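Local coordinates for 336aa long hypothetical dTDP-glucose 4,6-dehydratase (Pyrococcus horikoshii, PDB 2HUN), which probably acts as an NAD-dependent dTDP-glucose 4,6-dehydratase, a sugar-nucleotide lyase built on a Rossmann fold, at residues 204-209 and 268-274; 197-203 and 325-331. One frame throughout, in Å; residues are numbered along the deposited sequence.

Contact 1: 204-209 and 268-274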
loop_
_atom_site.group_PDB
_atom_site.type_symbol
_atom_site.label_atom_id
_atom_site.label_comp_id
_atom_site.label_asym_id
_atom_site.label_seq_id
_atom_site.Cartn_x
_atom_site.Cartn_y
_atom_site.Cartn_z
ATOM N N LYS A 204 -27.374 -24.521 -20.098
ATOM C CA LYS A 204 -26.628 -25.268 -19.097
ATOM C C LYS A 204 -25.709 -24.349 -18.297
ATOM O O LYS A 204 -24.993 -23.523 -18.861
ATOM C CB LYS A 204 -25.786 -26.359 -19.764
ATOM C CG LYS A 204 -26.585 -27.447 -20.470
ATOM C CD LYS A 204 -27.409 -28.266 -19.489
ATOM C CE LYS A 204 -28.167 -29.384 -20.196
ATOM N NZ LYS A 204 -28.998 -30.182 -19.249
ATOM N N ILE A 205 -25.739 -24.498 -16.980
ATOM C CA ILE A 205 -24.902 -23.702 -16.099
ATOM C C ILE A 205 -23.670 -24.545 -15.770
ATOM O O ILE A 205 -23.763 -25.539 -15.057
ATOM C CB ILE A 205 -25.659 -23.360 -14.796
ATOM C CG1 ILE A 205 -26.853 -22.457 -15.121
ATOM C CG2 ILE A 205 -24.718 -22.704 -13.794
ATOM C CD1 ILE A 205 -27.888 -22.384 -14.012
ATOM N N PRO A 206 -22.497 -24.169 -16.289
ATOM C CA PRO A 206 -21.318 -24.983 -15.980
ATOM C C PRO A 206 -20.811 -24.761 -14.575
ATOM O O PRO A 206 -20.965 -23.687 -14.007
ATOM C CB PRO A 206 -20.283 -24.548 -17.008
ATOM C CG PRO A 206 -20.861 -23.321 -17.684
ATOM C CD PRO A 206 -22.117 -22.929 -16.981
ATOM N N ILE A 207 -20.190 -25.789 -14.021
ATOM C CA ILE A 207 -19.593 -25.751 -12.694
ATOM C C ILE A 207 -18.299 -26.555 -12.676
ATOM O O ILE A 207 -18.283 -27.777 -12.718
ATOM C CB ILE A 207 -20.572 -26.350 -11.690
ATOM C CG1 ILE A 207 -19.812 -27.162 -10.636
ATOM C CG2 ILE A 207 -21.532 -27.307 -12.421
ATOM C CD1 ILE A 207 -20.533 -27.175 -9.293
ATOM N N TYR A 208 -17.179 -25.818 -12.686
ATOM C CA TYR A 208 -15.905 -26.509 -12.844
ATOM C C TYR A 208 -15.468 -27.182 -11.543
ATOM O O TYR A 208 -15.068 -26.535 -10.583
ATOM C CB TYR A 208 -14.857 -25.484 -13.278
ATOM C CG TYR A 208 -15.335 -24.749 -14.480
ATOM C CD1 TYR A 208 -16.333 -23.787 -14.354
ATOM C CD2 TYR A 208 -14.775 -25.002 -15.732
ATOM C CE1 TYR A 208 -16.759 -23.074 -15.465
ATOM C CE2 TYR A 208 -15.208 -24.296 -16.846
ATOM C CZ TYR A 208 -16.196 -23.339 -16.715
ATOM O OH TYR A 208 -16.616 -22.615 -17.814
ATOM N N GLY A 209 -15.659 -28.513 -11.529
ATOM C CA GLY A 209 -15.076 -29.334 -10.469
ATOM C C GLY A 209 -15.750 -29.164 -9.098
ATOM O O GLY A 209 -15.099 -29.020 -8.073
ATOM N N ILE A 268 -27.516 -27.928 -14.137
ATOM C CA ILE A 268 -26.147 -27.996 -13.641
ATOM C C ILE A 268 -25.331 -29.024 -14.416
ATOM O O ILE A 268 -25.678 -30.205 -14.464
ATOM C CB ILE A 268 -26.095 -28.352 -12.136
ATOM C CG1 ILE A 268 -26.812 -27.279 -11.316
ATOM C CG2 ILE A 268 -24.652 -28.432 -11.676
ATOM C CD1 ILE A 268 -26.791 -27.536 -9.818
ATOM N N GLU A 269 -24.245 -28.558 -15.024
ATOM C CA GLU A 269 -23.362 -29.410 -15.806
ATOM C C GLU A 269 -21.952 -29.334 -15.231
ATOM O O GLU A 269 -21.188 -28.409 -15.524
ATOM C CB GLU A 269 -23.355 -28.959 -17.270
ATOM C CG GLU A 269 -22.415 -29.751 -18.169
ATOM C CD GLU A 269 -23.083 -30.933 -18.848
ATOM O OE1 GLU A 269 -24.331 -31.002 -18.847
ATOM O OE2 GLU A 269 -22.356 -31.787 -19.399
ATOM N N LEU A 270 -21.621 -30.321 -14.407
ATOM C CA LEU A 270 -20.269 -30.271 -13.866
ATOM C C LEU A 270 -19.246 -30.782 -14.889
ATOM O O LEU A 270 -19.307 -31.909 -15.361
ATOM C CB LEU A 270 -20.225 -31.151 -12.614
ATOM C CG LEU A 270 -21.566 -31.208 -11.866
ATOM C CD1 LEU A 270 -21.578 -32.264 -10.757
ATOM C CD2 LEU A 270 -21.928 -29.880 -11.190
ATOM N N VAL A 271 -18.305 -29.884 -15.252
ATOM C CA VAL A 271 -17.250 -30.248 -16.197
ATOM C C VAL A 271 -15.904 -30.448 -15.491
ATOM O O VAL A 271 -15.805 -30.464 -14.271
ATOM C CB VAL A 271 -17.125 -29.131 -17.234
ATOM C CG1 VAL A 271 -18.366 -29.103 -18.124
ATOM C CG2 VAL A 271 -16.978 -27.790 -16.538
ATOM N N GLU A 272 -14.849 -30.648 -16.306
ATOM C CA GLU A 272 -13.516 -30.776 -15.725
ATOM C C GLU A 272 -13.039 -29.456 -15.114
ATOM O O GLU A 272 -13.493 -28.375 -15.467
ATOM C CB GLU A 272 -12.549 -31.249 -16.814
ATOM C CG GLU A 272 -12.450 -30.272 -17.986
ATOM C CD GLU A 272 -11.388 -30.752 -18.950
ATOM O OE1 GLU A 272 -10.234 -30.383 -18.782
ATOM O OE2 GLU A 272 -11.726 -31.502 -19.865
ATOM N N ASP A 273 -12.115 -29.572 -14.142
ATOM C CA ASP A 273 -11.744 -28.404 -13.348
ATOM C C ASP A 273 -10.899 -27.388 -14.117
ATOM O O ASP A 273 -10.337 -27.662 -15.175
ATOM C CB ASP A 273 -10.997 -28.880 -12.105
ATOM C CG ASP A 273 -11.201 -27.870 -10.985
ATOM O OD1 ASP A 273 -11.752 -26.806 -11.271
ATOM O OD2 ASP A 273 -10.818 -28.153 -9.854
ATOM N N ARG A 274 -10.849 -26.158 -13.561
ATOM C CA ARG A 274 -10.136 -25.070 -14.226
ATOM C C ARG A 274 -9.204 -24.317 -13.263
ATOM O O ARG A 274 -9.346 -24.350 -12.051
ATOM C CB ARG A 274 -11.164 -24.113 -14.825
ATOM C CG ARG A 274 -12.143 -23.585 -13.780
ATOM C CD ARG A 274 -12.778 -22.261 -14.212
ATOM N NE ARG A 274 -13.694 -21.766 -13.179
ATOM C CZ ARG A 274 -14.646 -20.898 -13.566
ATOM N NH1 ARG A 274 -14.736 -20.527 -14.832
ATOM N NH2 ARG A 274 -15.508 -20.418 -12.664
#
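The ring of Tyr208 is held between Arg274 on one face and Val271 on the other. The guanidinium of Arg274 lies flat on the ring, its plane turned only 6° from that of the tyrosine, an off-centre cation-pi stack in which NH1 sits over the rim, 3.3 Å from Tyr208 CE1. Behind it in the same side chain, Arg274 CD makes a CH-pi contact over that face, 3.8 Å from the Tyr208 ring centroid. Arg274 arrives there because its CG turns back between the backbone N and the carbonyl carbon (chi1 56°), after which the chain runs extended from CG to NE. Against the other face rests Val271 CG2, 3.6 Å from Tyr208 CD2. Beside the stacked ring the backbones of 205-208 and 268-271 pair as a two-stranded parallel sheet, separate from the large nucleotide-binding sheet of the Rossmann fold. Its straightest bond runs from Glu269 N to Ile205 O (3.1 Å, 170°); the more bent bonds Ile207 N to Glu269 O (3.2 Å) and Val271 N to Ile207 O follow, and a weak one from Gly209 N to Val271 O ends the series. On the sheet face carrying Ile205, Ile207 and Ile268, Leu251, Val254 and Leu258 of helix 250-260 pack against these isoleucines. The face carrying Pro206, Tyr208, Glu269 and Val271 is touched by Trp332 from the C-terminal loop.

Contact 2: 197-203 and 325-331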
loop_
_atom_site.group_PDB
_atom_site.type_symbol
_atom_site.label_atom_id
_atom_site.label_comp_id
_atom_site.label_asym_id
_atom_site.label_seq_id
_atom_site.Cartn_x
_atom_site.Cartn_y
_atom_site.Cartn_z
ATOM N N ILE A 197 -29.483 -15.258 -15.972
ATOM C CA ILE A 197 -29.736 -15.083 -17.394
ATOM C C ILE A 197 -29.781 -16.418 -18.146
ATOM O O ILE A 197 -30.768 -16.731 -18.819
ATOM C CB ILE A 197 -28.656 -14.177 -18.024
ATOM C CG1 ILE A 197 -28.834 -12.743 -17.514
ATOM C CG2 ILE A 197 -28.737 -14.237 -19.546
ATOM C CD1 ILE A 197 -27.736 -11.789 -17.937
ATOM N N ARG A 198 -28.717 -17.202 -18.029
ATOM C CA ARG A 198 -28.655 -18.491 -18.707
ATOM C C ARG A 198 -29.776 -19.443 -18.292
ATOM O O ARG A 198 -30.353 -20.124 -19.135
ATOM C CB ARG A 198 -27.297 -19.155 -18.466
ATOM C CG ARG A 198 -26.142 -18.492 -19.211
ATOM C CD ARG A 198 -24.805 -19.144 -18.858
ATOM N NE ARG A 198 -24.699 -20.520 -19.344
ATOM C CZ ARG A 198 -24.392 -20.854 -20.595
ATOM N NH1 ARG A 198 -24.152 -19.910 -21.501
ATOM N NH2 ARG A 198 -24.323 -22.134 -20.942
ATOM N N ALA A 199 -30.088 -19.487 -17.000
ATOM C CA ALA A 199 -31.138 -20.373 -16.514
ATOM C C ALA A 199 -32.502 -19.971 -17.071
ATOM O O ALA A 199 -33.321 -20.828 -17.402
ATOM C CB ALA A 199 -31.171 -20.367 -14.991
ATOM N N SER A 200 -32.750 -18.669 -17.172
ATOM C CA SER A 200 -34.026 -18.197 -17.698
ATOM C C SER A 200 -34.140 -18.562 -19.178
ATOM O O SER A 200 -35.230 -18.525 -19.752
ATOM C CB SER A 200 -34.151 -16.680 -17.535
ATOM O OG SER A 200 -33.287 -15.996 -18.428
ATOM N N LEU A 201 -33.007 -18.911 -19.784
ATOM C CA LEU A 201 -32.955 -19.282 -21.195
ATOM C C LEU A 201 -32.739 -20.779 -21.385
ATOM O O LEU A 201 -32.377 -21.230 -22.475
ATOM C CB LEU A 201 -31.831 -18.521 -21.900
ATOM C CG LEU A 201 -32.053 -17.024 -22.120
ATOM C CD1 LEU A 201 -30.774 -16.390 -22.646
ATOM C CD2 LEU A 201 -33.205 -16.819 -23.097
ATOM N N GLY A 202 -32.950 -21.544 -20.320
ATOM C CA GLY A 202 -32.774 -22.981 -20.396
ATOM C C GLY A 202 -31.380 -23.433 -20.799
ATOM O O GLY A 202 -31.215 -24.545 -21.300
ATOM N N LEU A 203 -30.377 -22.583 -20.583
ATOM C CA LEU A 203 -29.002 -22.931 -20.932
ATOM C C LEU A 203 -28.307 -23.632 -19.769
ATOM O O LEU A 203 -28.612 -23.378 -18.602
ATOM C CB LEU A 203 -28.210 -21.677 -21.329
ATOM C CG LEU A 203 -28.737 -20.875 -22.523
ATOM C CD1 LEU A 203 -27.860 -19.655 -22.766
ATOM C CD2 LEU A 203 -28.760 -21.761 -23.761
ATOM N N ARG A 325 -20.194 -15.835 -25.645
ATOM C CA ARG A 325 -19.613 -16.672 -24.609
ATOM C C ARG A 325 -20.651 -16.957 -23.515
ATOM O O ARG A 325 -20.686 -18.012 -22.893
ATOM C CB ARG A 325 -18.477 -15.839 -24.009
ATOM C CG ARG A 325 -17.435 -16.649 -23.235
ATOM C CD ARG A 325 -16.074 -15.945 -23.248
ATOM N NE ARG A 325 -15.980 -15.057 -24.416
ATOM C CZ ARG A 325 -14.885 -14.281 -24.553
ATOM N NH1 ARG A 325 -13.914 -14.320 -23.658
ATOM N NH2 ARG A 325 -14.781 -13.482 -25.621
ATOM N N ILE A 326 -21.481 -15.919 -23.273
ATOM C CA ILE A 326 -22.427 -15.941 -22.162
ATOM C C ILE A 326 -23.704 -16.713 -22.509
ATOM O O ILE A 326 -24.311 -17.362 -21.668
ATOM C CB ILE A 326 -22.737 -14.486 -21.792
ATOM C CG1 ILE A 326 -21.511 -13.837 -21.156
ATOM C CG2 ILE A 326 -23.891 -14.425 -20.775
ATOM C CD1 ILE A 326 -21.641 -12.311 -21.051
ATOM N N LEU A 327 -24.139 -16.589 -23.778
ATOM C CA LEU A 327 -25.346 -17.309 -24.194
ATOM C C LEU A 327 -25.035 -18.631 -24.906
ATOM O O LEU A 327 -25.912 -19.350 -25.368
ATOM C CB LEU A 327 -26.148 -16.400 -25.128
ATOM C CG LEU A 327 -26.677 -15.141 -24.438
ATOM C CD1 LEU A 327 -27.946 -14.602 -25.105
ATOM C CD2 LEU A 327 -27.028 -15.368 -22.969
ATOM N N HIS A 328 -23.744 -18.925 -25.011
ATOM C CA HIS A 328 -23.283 -20.124 -25.705
ATOM C C HIS A 328 -23.806 -21.392 -25.012
ATOM O O HIS A 328 -23.800 -21.488 -23.789
ATOM C CB HIS A 328 -21.749 -20.147 -25.724
ATOM C CG HIS A 328 -21.167 -21.012 -26.799
ATOM N ND1 HIS A 328 -21.277 -22.385 -26.790
ATOM C CD2 HIS A 328 -20.461 -20.698 -27.911
ATOM C CE1 HIS A 328 -20.664 -22.882 -27.850
ATOM N NE2 HIS A 328 -20.159 -21.879 -28.547
ATOM N N PRO A 329 -24.254 -22.386 -25.790
ATOM C CA PRO A 329 -24.788 -23.645 -25.245
ATOM C C PRO A 329 -23.752 -24.436 -24.433
ATOM O O PRO A 329 -24.068 -25.019 -23.393
ATOM C CB PRO A 329 -25.207 -24.428 -26.490
ATOM C CG PRO A 329 -25.291 -23.407 -27.581
ATOM C CD PRO A 329 -24.240 -22.406 -27.263
ATOM N N THR A 330 -22.518 -24.457 -24.944
ATOM C CA THR A 330 -21.396 -25.188 -24.334
ATOM C C THR A 330 -20.149 -24.308 -24.188
ATOM O O THR A 330 -19.119 -24.574 -24.810
ATOM C CB THR A 330 -20.986 -26.395 -25.211
ATOM O OG1 THR A 330 -20.445 -25.924 -26.453
ATOM C CG2 THR A 330 -22.185 -27.278 -25.505
ATOM N N PRO A 331 -20.217 -23.261 -23.354
ATOM C CA PRO A 331 -19.074 -22.361 -23.156
ATOM C C PRO A 331 -17.810 -22.975 -22.551
ATOM O O PRO A 331 -16.706 -22.479 -22.777
ATOM C CB PRO A 331 -19.640 -21.290 -22.228
ATOM C CG PRO A 331 -20.647 -22.052 -21.423
ATOM C CD PRO A 331 -21.335 -22.890 -22.470
#
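Arg198, within the Schellman motif that ends helix 191-200, reaches into the C-terminal loop 325-331 to bond to His328 O. In that motif Gly202, with positive phi, allows Leu203 N to bond back to Arg198 O and Gly202 N to Ala199 O. The tight part of the contact surrounds the buried guanidinium. NH1 and NH2 of Arg198 grip the single carbonyl oxygen His328 O end-on, at 2.8 Å and 3.0 Å, with that oxygen only 4° from the guanidinium plane. NH1 also donates to Ile326 O at 2.6 Å, again near that plane but from well above the carbonyl's own. A bend at chi3 (67°) swings the guanidinium round after CG and CD have passed Ile326 O. Lys204 O probably takes a further bond from NH2, which together with the loop carbonyls should hold the group's rotation, and Pro331 CG lies over one of its faces. The other part is looser and purely apolar. On its solvent side the exposed Leu201 places CD1 3.9 Å from Leu327 CD2; inward of it, the same Leu327 CD2 meets CG2 of the buried Ile197 at 4.0 Å, the two side chains crossing at about a right angle. Between the two parts, Leu203 sends its CD1 methyl against the backbone, 3.3 Å from Leu327 O.

How the contacts relate
Contacts 1 and 2 lie about 13 Å apart between centres, on the same side of the chain's centre and away from the NAD site. Helix 191-200 of contact 2 leads directly into strand 205-208 of contact 1, and both segments of contact 1 fall inside the longer loop that contact 2 closes: 197-203, 204-209, 268-274, then 325-331. They also touch, Ile205 packing on Ala199 and Pro206 on Pro331. The small two-stranded sheet, the end of the helix and the C-terminal loop thus pack against one another at the periphery of the chain, tying its last residues to its middle.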